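Cytochrome C-type biogenesis protein ccmF (Thermus thermophilus, PDB 6ZMQ) binds heme b in the membrane and probably takes part in heme transport and attachment during cytochrome c maturation. Local coordinates at residues Phe53-Phe65 / Pro135-Gln149. Residues are numbered along the deposited sequence; the frame is centred on the assembly and turned at random.
Sequences FLRGARALVFPAF and PWRASLVLAVLFGIQ. With PTY (phosphatidylethanolamine), chain E.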
loop_
_atom_site.group_PDB
_atom_site.type_symbol
_atom_site.label_atom_id
_atom_site.label_comp_id
_atom_site.label_asym_id
_atom_site.label_seq_id
_atom_site.Cartn_x
_atom_site.Cartn_y
_atom_site.Cartn_z
ATOM N N PHE A 53 -11.114 -32.387 15.788
ATOM C CA PHE A 53 -11.673 -31.238 15.090
ATOM C C PHE A 53 -10.621 -30.198 14.728
ATOM O O PHE A 53 -10.749 -29.517 13.704
ATOM C CB PHE A 53 -12.781 -30.625 15.945
ATOM C CG PHE A 53 -13.877 -31.600 16.274
ATOM C CD1 PHE A 53 -14.326 -32.506 15.315
ATOM C CD2 PHE A 53 -14.469 -31.603 17.526
ATOM C CE1 PHE A 53 -15.333 -33.415 15.610
ATOM C CE2 PHE A 53 -15.480 -32.510 17.831
ATOM C CZ PHE A 53 -15.913 -33.415 16.868
ATOM N N LEU A 54 -9.566 -30.073 15.540
ATOM C CA LEU A 54 -8.378 -29.355 15.094
ATOM C C LEU A 54 -7.633 -30.136 14.018
ATOM O O LEU A 54 -6.907 -29.527 13.228
ATOM C CB LEU A 54 -7.469 -29.040 16.294
ATOM C CG LEU A 54 -6.211 -28.143 16.234
ATOM C CD1 LEU A 54 -4.916 -28.907 15.930
ATOM C CD2 LEU A 54 -6.373 -26.953 15.287
ATOM N N ARG A 55 -7.802 -31.467 13.953
ATOM C CA ARG A 55 -7.378 -32.163 12.741
ATOM C C ARG A 55 -8.276 -31.831 11.558
ATOM O O ARG A 55 -7.782 -31.722 10.438
ATOM C CB ARG A 55 -7.326 -33.690 12.915
ATOM C CG ARG A 55 -6.420 -34.210 14.008
ATOM C CD ARG A 55 -6.719 -35.669 14.373
ATOM N NE ARG A 55 -6.910 -36.536 13.207
ATOM C CZ ARG A 55 -7.966 -37.323 13.022
ATOM N NH1 ARG A 55 -8.924 -37.367 13.931
ATOM N NH2 ARG A 55 -8.060 -38.080 11.937
ATOM N N GLY A 56 -9.585 -31.670 11.775
ATOM C CA GLY A 56 -10.496 -31.457 10.652
ATOM C C GLY A 56 -10.372 -30.086 10.008
ATOM O O GLY A 56 -10.383 -29.961 8.775
ATOM N N ALA A 57 -10.250 -29.038 10.832
ATOM C CA ALA A 57 -10.063 -27.688 10.299
ATOM C C ALA A 57 -8.708 -27.539 9.604
ATOM O O ALA A 57 -8.598 -26.851 8.582
ATOM C CB ALA A 57 -10.219 -26.652 11.409
ATOM N N ARG A 58 -7.668 -28.183 10.147
ATOM C CA ARG A 58 -6.385 -28.319 9.453
ATOM C C ARG A 58 -6.451 -29.269 8.265
ATOM O O ARG A 58 -5.497 -29.344 7.489
ATOM C CB ARG A 58 -5.293 -28.820 10.401
ATOM C CG ARG A 58 -4.750 -27.833 11.414
ATOM C CD ARG A 58 -3.485 -28.411 12.013
ATOM N NE ARG A 58 -2.899 -27.589 13.060
ATOM C CZ ARG A 58 -1.870 -27.966 13.813
ATOM N NH1 ARG A 58 -1.298 -27.107 14.639
ATOM N NH2 ARG A 58 -1.369 -29.188 13.693
ATOM N N ALA A 59 -7.475 -30.113 8.187
ATOM C CA ALA A 59 -7.630 -30.928 6.995
ATOM C C ALA A 59 -8.275 -30.152 5.857
ATOM O O ALA A 59 -8.060 -30.499 4.693
ATOM C CB ALA A 59 -8.437 -32.191 7.306
ATOM N N LEU A 60 -9.064 -29.122 6.163
ATOM C CA LEU A 60 -9.793 -28.411 5.114
ATOM C C LEU A 60 -9.094 -27.158 4.574
ATOM O O LEU A 60 -9.696 -26.442 3.768
ATOM C CB LEU A 60 -11.191 -28.033 5.596
ATOM C CG LEU A 60 -12.099 -29.175 6.036
ATOM C CD1 LEU A 60 -12.977 -28.656 7.116
ATOM C CD2 LEU A 60 -12.942 -29.686 4.872
ATOM N N VAL A 61 -7.853 -26.874 4.976
ATOM C CA VAL A 61 -7.163 -25.688 4.456
ATOM C C VAL A 61 -6.738 -25.895 3.005
ATOM O O VAL A 61 -6.842 -24.984 2.176
ATOM C CB VAL A 61 -5.965 -25.311 5.347
ATOM C CG1 VAL A 61 -6.424 -24.520 6.565
ATOM C CG2 VAL A 61 -5.229 -26.543 5.780
ATOM N N PHE A 62 -6.226 -27.085 2.687
ATOM C CA PHE A 62 -5.861 -27.418 1.310
ATOM C C PHE A 62 -7.063 -27.519 0.354
ATOM O O PHE A 62 -6.973 -26.942 -0.747
ATOM C CB PHE A 62 -4.976 -28.679 1.343
ATOM C CG PHE A 62 -4.067 -28.841 0.157
ATOM C CD1 PHE A 62 -3.040 -27.935 -0.086
ATOM C CD2 PHE A 62 -4.218 -29.936 -0.694
ATOM C CE1 PHE A 62 -2.194 -28.103 -1.170
ATOM C CE2 PHE A 62 -3.386 -30.111 -1.782
ATOM C CZ PHE A 62 -2.368 -29.192 -2.022
ATOM N N PRO A 63 -8.205 -28.176 0.686
ATOM C CA PRO A 63 -9.336 -28.143 -0.270
ATOM C C PRO A 63 -10.004 -26.785 -0.473
ATOM O O PRO A 63 -10.489 -26.519 -1.585
ATOM C CB PRO A 63 -10.319 -29.152 0.336
ATOM C CG PRO A 63 -9.480 -30.117 1.009
ATOM C CD PRO A 63 -8.476 -29.242 1.683
ATOM N N ALA A 64 -10.042 -25.925 0.554
ATOM C CA ALA A 64 -10.638 -24.592 0.425
ATOM C C ALA A 64 -9.847 -23.721 -0.541
ATOM O O ALA A 64 -10.432 -23.053 -1.413
ATOM C CB ALA A 64 -10.704 -23.910 1.792
ATOM N N PHE A 65 -8.516 -23.772 -0.430
ATOM C CA PHE A 65 -7.651 -23.069 -1.372
ATOM C C PHE A 65 -7.735 -23.686 -2.762
ATOM O O PHE A 65 -7.623 -22.974 -3.765
ATOM C CB PHE A 65 -6.202 -23.049 -0.852
ATOM C CG PHE A 65 -5.154 -22.816 -1.924
ATOM C CD1 PHE A 65 -4.975 -21.540 -2.447
ATOM C CD2 PHE A 65 -4.389 -23.865 -2.441
ATOM C CE1 PHE A 65 -4.038 -21.304 -3.445
ATOM C CE2 PHE A 65 -3.453 -23.631 -3.429
ATOM C CZ PHE A 65 -3.280 -22.349 -3.930
ATOM N N PRO A 135 -2.527 -26.296 20.377
ATOM C CA PRO A 135 -3.833 -26.481 19.698
ATOM C C PRO A 135 -4.968 -25.521 20.065
ATOM O O PRO A 135 -5.896 -25.391 19.252
ATOM C CB PRO A 135 -4.198 -27.929 20.064
ATOM C CG PRO A 135 -2.876 -28.579 20.340
ATOM C CD PRO A 135 -2.159 -27.524 21.108
ATOM N N TRP A 136 -4.949 -24.876 21.242
ATOM C CA TRP A 136 -6.031 -23.956 21.612
ATOM C C TRP A 136 -6.065 -22.732 20.699
ATOM O O TRP A 136 -7.080 -22.454 20.031
ATOM C CB TRP A 136 -5.885 -23.506 23.072
ATOM C CG TRP A 136 -6.141 -24.552 24.138
ATOM C CD1 TRP A 136 -7.235 -24.634 24.953
ATOM C CD2 TRP A 136 -5.261 -25.609 24.549
ATOM N NE1 TRP A 136 -7.108 -25.693 25.817
ATOM C CE2 TRP A 136 -5.904 -26.307 25.590
ATOM C CE3 TRP A 136 -3.997 -26.040 24.129
ATOM C CZ2 TRP A 136 -5.328 -27.408 26.215
ATOM C CZ3 TRP A 136 -3.433 -27.141 24.742
ATOM C CH2 TRP A 136 -4.100 -27.816 25.774
ATOM N N ARG A 137 -4.942 -22.040 20.572
ATOM C CA ARG A 137 -4.965 -20.926 19.649
ATOM C C ARG A 137 -4.684 -21.347 18.214
ATOM O O ARG A 137 -4.894 -20.539 17.312
ATOM C CB ARG A 137 -4.023 -19.803 20.090
ATOM C CG ARG A 137 -2.533 -19.958 20.134
ATOM C CD ARG A 137 -2.085 -19.024 21.252
ATOM N NE ARG A 137 -0.995 -18.137 20.849
ATOM C CZ ARG A 137 0.289 -18.466 20.813
ATOM N NH1 ARG A 137 0.687 -19.665 21.215
ATOM N NH2 ARG A 137 1.180 -17.570 20.415
ATOM N N ALA A 138 -4.322 -22.611 17.968
ATOM C CA ALA A 138 -4.343 -23.122 16.598
ATOM C C ALA A 138 -5.776 -23.254 16.088
ATOM O O ALA A 138 -6.093 -22.825 14.966
ATOM C CB ALA A 138 -3.608 -24.461 16.531
ATOM N N SER A 139 -6.662 -23.793 16.933
ATOM C CA SER A 139 -8.087 -23.850 16.620
ATOM C C SER A 139 -8.682 -22.455 16.480
ATOM O O SER A 139 -9.513 -22.213 15.593
ATOM C CB SER A 139 -8.829 -24.621 17.708
ATOM O OG SER A 139 -9.124 -23.781 18.810
ATOM N N LEU A 140 -8.227 -21.504 17.306
ATOM C CA LEU A 140 -8.825 -20.179 17.168
ATOM C C LEU A 140 -8.279 -19.361 15.993
ATOM O O LEU A 140 -9.055 -18.577 15.415
ATOM C CB LEU A 140 -8.716 -19.390 18.469
ATOM C CG LEU A 140 -10.054 -19.347 19.233
ATOM C CD1 LEU A 140 -10.057 -18.255 20.238
ATOM C CD2 LEU A 140 -11.295 -19.194 18.329
ATOM N N VAL A 141 -6.994 -19.517 15.602
ATOM C CA VAL A 141 -6.524 -18.828 14.390
ATOM C C VAL A 141 -7.221 -19.399 13.162
ATOM O O VAL A 141 -7.593 -18.642 12.252
ATOM C CB VAL A 141 -4.980 -18.848 14.212
ATOM C CG1 VAL A 141 -4.280 -18.022 15.246
ATOM C CG2 VAL A 141 -4.350 -20.238 14.070
ATOM N N LEU A 142 -7.500 -20.719 13.161
ATOM C CA LEU A 142 -8.259 -21.288 12.055
ATOM C C LEU A 142 -9.699 -20.798 12.047
ATOM O O LEU A 142 -10.233 -20.526 10.969
ATOM C CB LEU A 142 -8.183 -22.817 12.074
ATOM C CG LEU A 142 -6.804 -23.435 11.793
ATOM C CD1 LEU A 142 -6.929 -24.878 11.405
ATOM C CD2 LEU A 142 -6.087 -22.677 10.679
ATOM N N ALA A 143 -10.303 -20.609 13.236
ATOM C CA ALA A 143 -11.677 -20.102 13.323
ATOM C C ALA A 143 -11.826 -18.708 12.709
ATOM O O ALA A 143 -12.700 -18.487 11.857
ATOM C CB ALA A 143 -12.135 -20.091 14.774
ATOM N N VAL A 144 -10.925 -17.780 13.058
ATOM C CA VAL A 144 -11.073 -16.418 12.529
ATOM C C VAL A 144 -10.642 -16.339 11.049
ATOM O O VAL A 144 -11.272 -15.624 10.249
ATOM C CB VAL A 144 -10.333 -15.408 13.433
ATOM C CG1 VAL A 144 -8.953 -15.850 13.669
ATOM C CG2 VAL A 144 -10.359 -13.969 12.884
ATOM N N LEU A 145 -9.616 -17.108 10.636
ATOM C CA LEU A 145 -9.194 -17.065 9.231
ATOM C C LEU A 145 -10.209 -17.741 8.303
ATOM O O LEU A 145 -10.498 -17.223 7.209
ATOM C CB LEU A 145 -7.797 -17.675 9.079
ATOM C CG LEU A 145 -6.579 -16.929 9.641
ATOM C CD1 LEU A 145 -5.307 -17.624 9.201
ATOM C CD2 LEU A 145 -6.590 -15.492 9.144
ATOM N N PHE A 146 -10.814 -18.854 8.746
ATOM C CA PHE A 146 -11.918 -19.458 8.013
ATOM C C PHE A 146 -13.154 -18.564 8.023
ATOM O O PHE A 146 -13.944 -18.614 7.083
ATOM C CB PHE A 146 -12.281 -20.826 8.596
ATOM C CG PHE A 146 -11.434 -21.968 8.078
ATOM C CD1 PHE A 146 -11.411 -22.262 6.732
ATOM C CD2 PHE A 146 -10.755 -22.817 8.944
ATOM C CE1 PHE A 146 -10.671 -23.323 6.246
ATOM C CE2 PHE A 146 -10.006 -23.881 8.473
ATOM C CZ PHE A 146 -9.972 -24.139 7.114
ATOM N N GLY A 147 -13.324 -17.736 9.060
ATOM C CA GLY A 147 -14.386 -16.736 9.047
ATOM C C GLY A 147 -14.208 -15.673 7.980
ATOM O O GLY A 147 -15.178 -15.252 7.342
ATOM N N ILE A 148 -12.966 -15.199 7.804
ATOM C CA ILE A 148 -12.670 -14.200 6.765
ATOM C C ILE A 148 -12.919 -14.790 5.378
ATOM O O ILE A 148 -13.515 -14.145 4.499
ATOM C CB ILE A 148 -11.223 -13.687 6.902
ATOM C CG1 ILE A 148 -11.029 -12.909 8.202
ATOM C CG2 ILE A 148 -10.843 -12.763 5.754
ATOM C CD1 ILE A 148 -9.568 -12.640 8.508
ATOM N N GLN A 149 -12.484 -16.043 5.184
ATOM C CA GLN A 149 -12.747 -16.763 3.936
ATOM C C GLN A 149 -14.241 -16.958 3.700
ATOM O O GLN A 149 -14.716 -16.844 2.562
ATOM C CB GLN A 149 -12.060 -18.129 3.959
ATOM C CG GLN A 149 -10.550 -18.126 4.025
ATOM C CD GLN A 149 -9.986 -19.533 3.961
ATOM O OE1 GLN A 149 -8.840 -19.761 4.307
ATOM N NE2 GLN A 149 -10.803 -20.483 3.527
HETATM C C1 PTY E . -28.957 -6.701 1.837
HETATM C C2 PTY E . -33.410 -1.604 -0.492
HETATM C C3 PTY E . -31.976 -1.473 0.020
HETATM O O4 PTY E . -28.284 -7.330 0.786
HETATM C C5 PTY E . -28.209 -4.291 1.643
HETATM C C6 PTY E . -28.134 -5.581 2.483
HETATM O O7 PTY E . -26.795 -5.982 2.722
HETATM C C8 PTY E . -26.503 -6.428 4.036
HETATM O O10 PTY E . -27.380 -6.531 4.825
HETATM C C11 PTY E . -25.069 -6.780 4.478
HETATM C C12 PTY E . -25.012 -7.419 5.883
HETATM C C13 PTY E . -23.643 -7.245 6.575
HETATM C C14 PTY E . -23.135 -8.514 7.282
HETATM C C15 PTY E . -21.601 -8.607 7.269
HETATM C C16 PTY E . -21.024 -9.351 8.487
HETATM C C17 PTY E . -20.202 -10.572 8.041
HETATM C C18 PTY E . -19.074 -10.937 9.018
HETATM C C19 PTY E . -18.444 -12.281 8.630
HETATM C C20 PTY E . -17.573 -12.828 9.770
HETATM C C21 PTY E . -17.419 -14.349 9.662
HETATM C C22 PTY E . -17.493 -15.009 11.046
HETATM C C23 PTY E . -16.136 -14.947 11.756
HETATM C C24 PTY E . -16.181 -15.733 13.072
HETATM C C25 PTY E . -14.790 -15.877 13.697
HETATM C C26 PTY E . -14.761 -15.206 15.072
HETATM C C27 PTY E . -13.891 -16.002 16.044
HETATM C C28 PTY E . -13.484 -15.080 17.190
HETATM C C29 PTY E . -13.139 -15.882 18.440
HETATM C C30 PTY E . -28.720 -8.647 0.589
HETATM C C31 PTY E . -28.170 -9.764 1.478
HETATM O O30 PTY E . -29.523 -8.895 -0.249
HETATM C C32 PTY E . -26.642 -9.700 1.483
HETATM C C33 PTY E . -26.046 -10.620 2.552
HETATM C C34 PTY E . -24.530 -10.710 2.360
HETATM C C35 PTY E . -23.908 -11.566 3.467
HETATM C C36 PTY E . -22.617 -12.229 2.984
HETATM C C37 PTY E . -22.402 -13.539 3.743
HETATM C C38 PTY E . -21.090 -13.473 4.527
HETATM C C39 PTY E . -20.943 -14.679 5.456
HETATM C C40 PTY E . -21.196 -14.245 6.900
HETATM C C41 PTY E . -20.742 -15.320 7.888
HETATM C C42 PTY E . -21.908 -16.254 8.212
HETATM C C43 PTY E . -21.655 -16.934 9.555
HETATM C C44 PTY E . -21.226 -18.374 9.296
HETATM P P1 PTY E . -30.704 -3.501 1.086
HETATM O O11 PTY E . -31.275 -2.664 -0.218
HETATM O O12 PTY E . -30.536 -2.555 2.249
HETATM O O13 PTY E . -31.741 -4.532 1.459
HETATM O O14 PTY E . -29.285 -4.280 0.735
HETATM N N1 PTY E . -34.334 -1.369 0.604
#
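Phe146 sets its CG anti to its carbonyl carbon (chi1 -84°), which carries the ring to the break between helices 51-57 and 61-81. Leu54 turns CG anti to its backbone N (chi1 -172°) and lays CD2 on the backbone of helix 135-157, 3.6 Å from Ser139 N. There the axes of 53-57 and 135-149 approach to 10.0 Å at 38°. Ala138 CB touches the same methyl. Leu142 CD1 fits between Ala57 CB, at 3.7 Å, and Arg58 N and CG; the Leu142 and Arg58 side chains cross at about a right angle. The Arg58 chain then runs out extended, and NH1 passes Ala138 CB. The Phe146 ring meets Ala57 O edge-on and in plane, CE2 lying 3.3 Å from the oxygen. Val61 CG1 lies 3.6 Å from Phe146 CZ, these two side chains also crossing nearly perpendicularly. Were Phe146 an alanine, Val61 would lose its aromatic partner and a gap would probably open beside the helix break. Gln149 NE2 rests on Ala64 CB and makes a weak hydrogen bond to Ser35 of helix 20-47. Helix 135-157 also holds a phosphatidylethanolamine chain at Gly147 and Leu140. No hydrogen bond joins the two segments; they meet mainly through apolar contacts, consistent with predicted membrane helices.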